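PDB 2OQT: hypothetical protein SPy0176 from Streptococcus pyogenes serotype M1, which probably serves as the IIA component of a phosphoenolpyruvate-dependent phosphotransferase system that takes up ascorbate and phosphorylates it during transport. Local coordinates for residues Met2-Ala7 with Asn79-Ile84. Sequence-based numbering, arbitrary orientation.
Sequences MNLKQA and NAFALI
The phenyl ring of Phe-81 carries the contact: CD1 of Leu-4 lies over one face, CB of Ala-7 meets its edge near the ring plane, and the selenium of Met-2, a selenomethionine, approaches obliquely from the other side of that plane. The contact joins the N-terminal helix 4-10 and the loop leading into it to strand 80-86 in the mixed sheet of an EIIA type 2 domain. The Leu-4 methyl forms a CH-pi contact, 3.7 Å from CD1 to the ring centroid and displaced toward the rim, near CG and CD2. CD1 is carried across that face because the side chain extends away from the backbone N (chi1 171°), although the bond to CB points neither toward the strand nor away from it. CB of Ala-7, one turn further along the helix, sits 3.5 Å from Phe-81 CD2. The Met-aromatic contact places SE of Met-2 4.4 Å from the Phe-81 centroid, 35° off the normal. Ala-116 and Ile-120 of helix 111-124 and Leu-102 of the adjacent strand extend this apolar surround.

Before the helix, Asn-3 is the N-cap: its OD1 accepts a weak but fairly straight bond from Gln-6 N (3.2 Å) and also binds NZ of Lys-150. Gln-119 donates from NE2 to the backbone O of Met-2 and accepts the N-H of Leu-4 at OE1, tying the helix start to helix 111-124. At the outer end, the Met-2 and Asn-79 side chains cross at about a right angle, with SE 3.4 Å from Asn-79 CB. The bend at chi3 turns Met-2 CE against the same Asn-79 CB, at 3.7 Å.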
loop_
_atom_site.group_PDB
_atom_site.type_symbol
_atom_site.label_atom_id
_atom_site.label_comp_id
_atom_site.label_asym_id
_atom_site.label_seq_id
_atom_site.Cartn_x
_atom_site.Cartn_y
_atom_site.Cartn_z
HETATM N N MSE A 2 -10.877 7.575 7.728
HETATM C CA MSE A 2 -9.855 7.857 6.693
HETATM C C MSE A 2 -10.197 8.007 5.224
HETATM O O MSE A 2 -10.878 7.173 4.651
HETATM C CB MSE A 2 -8.809 6.767 6.771
HETATM C CG MSE A 2 -7.747 7.019 7.768
HETATM SE SE MSE A 2 -6.273 5.916 7.183
HETATM C CE MSE A 2 -7.115 4.110 7.587
ATOM N N ASN A 3 -9.645 9.049 4.611
ATOM C CA ASN A 3 -9.753 9.253 3.178
ATOM C C ASN A 3 -8.402 8.924 2.593
ATOM O O ASN A 3 -7.393 9.407 3.085
ATOM C CB ASN A 3 -10.168 10.707 2.864
ATOM C CG ASN A 3 -9.931 11.107 1.393
ATOM O OD1 ASN A 3 -9.224 10.429 0.637
ATOM N ND2 ASN A 3 -10.516 12.232 0.992
ATOM N N LEU A 4 -8.372 8.110 1.546
ATOM C CA LEU A 4 -7.108 7.696 0.939
ATOM C C LEU A 4 -6.278 8.826 0.353
ATOM O O LEU A 4 -5.102 8.930 0.677
ATOM C CB LEU A 4 -7.336 6.596 -0.089
ATOM C CG LEU A 4 -6.148 6.193 -0.960
ATOM C CD1 LEU A 4 -5.046 5.544 -0.131
ATOM C CD2 LEU A 4 -6.622 5.277 -2.081
ATOM N N LYS A 5 -6.874 9.664 -0.494
ATOM C CA LYS A 5 -6.224 10.873 -1.011
ATOM C C LYS A 5 -5.647 11.732 0.096
ATOM O O LYS A 5 -4.476 12.101 0.069
ATOM C CB LYS A 5 -7.215 11.727 -1.821
ATOM C CG LYS A 5 -6.659 12.265 -3.157
ATOM C CD LYS A 5 -6.116 13.691 -3.038
ATOM C CE LYS A 5 -7.195 14.741 -3.346
ATOM N NZ LYS A 5 -7.646 14.663 -4.779
ATOM N N GLN A 6 -6.459 12.041 1.090
ATOM C CA GLN A 6 -6.017 12.937 2.123
ATOM C C GLN A 6 -4.893 12.320 2.895
ATOM O O GLN A 6 -3.898 12.988 3.164
ATOM C CB GLN A 6 -7.164 13.319 3.063
ATOM C CG GLN A 6 -6.797 14.434 4.057
ATOM C CD GLN A 6 -6.205 15.689 3.356
ATOM O OE1 GLN A 6 -6.698 16.137 2.291
ATOM N NE2 GLN A 6 -5.135 16.234 3.938
ATOM N N ALA A 7 -5.072 11.050 3.268
ATOM C CA ALA A 7 -4.080 10.272 4.051
ATOM C C ALA A 7 -2.702 10.290 3.389
ATOM O O ALA A 7 -1.662 10.334 4.053
ATOM C CB ALA A 7 -4.560 8.826 4.234
ATOM N N ASN A 79 -3.534 6.264 11.907
ATOM C CA ASN A 79 -4.045 5.761 10.623
ATOM C C ASN A 79 -3.420 6.504 9.435
ATOM O O ASN A 79 -3.293 7.765 9.419
ATOM C CB ASN A 79 -5.567 5.783 10.545
ATOM C CG ASN A 79 -6.256 5.068 11.723
ATOM O OD1 ASN A 79 -7.378 5.420 12.049
ATOM N ND2 ASN A 79 -5.591 4.101 12.375
ATOM N N ALA A 80 -3.002 5.709 8.455
ATOM C CA ALA A 80 -2.191 6.197 7.340
ATOM C C ALA A 80 -2.285 5.205 6.223
ATOM O O ALA A 80 -2.623 4.029 6.446
ATOM C CB ALA A 80 -0.738 6.343 7.763
ATOM N N PHE A 81 -2.037 5.722 5.026
ATOM C CA PHE A 81 -1.824 4.958 3.830
ATOM C C PHE A 81 -0.496 5.427 3.276
ATOM O O PHE A 81 -0.120 6.598 3.450
ATOM C CB PHE A 81 -2.859 5.244 2.753
ATOM C CG PHE A 81 -4.239 4.662 3.012
ATOM C CD1 PHE A 81 -4.469 3.274 2.919
ATOM C CD2 PHE A 81 -5.334 5.515 3.278
ATOM C CE1 PHE A 81 -5.779 2.745 3.127
ATOM C CE2 PHE A 81 -6.632 5.010 3.488
ATOM C CZ PHE A 81 -6.857 3.615 3.407
ATOM N N ALA A 82 0.171 4.504 2.579
ATOM C CA ALA A 82 1.323 4.792 1.766
ATOM C C ALA A 82 1.055 4.196 0.379
ATOM O O ALA A 82 0.138 3.385 0.234
ATOM C CB ALA A 82 2.600 4.246 2.419
ATOM N N LEU A 83 1.802 4.632 -0.643
ATOM C CA LEU A 83 1.642 4.117 -2.028
ATOM C C LEU A 83 2.932 4.151 -2.799
ATOM O O LEU A 83 3.493 5.226 -3.086
ATOM C CB LEU A 83 0.547 4.846 -2.804
ATOM C CG LEU A 83 0.226 4.587 -4.289
ATOM C CD1 LEU A 83 0.680 3.281 -4.781
ATOM C CD2 LEU A 83 -1.288 4.669 -4.525
ATOM N N ILE A 84 3.402 2.966 -3.150
ATOM C CA ILE A 84 4.644 2.851 -3.886
ATOM C C ILE A 84 4.453 2.063 -5.190
ATOM O O ILE A 84 3.463 1.356 -5.390
ATOM C CB ILE A 84 5.853 2.365 -3.007
ATOM C CG1 ILE A 84 5.811 0.847 -2.775
ATOM C CG2 ILE A 84 5.898 3.125 -1.697
ATOM C CD1 ILE A 84 7.182 0.170 -2.722
#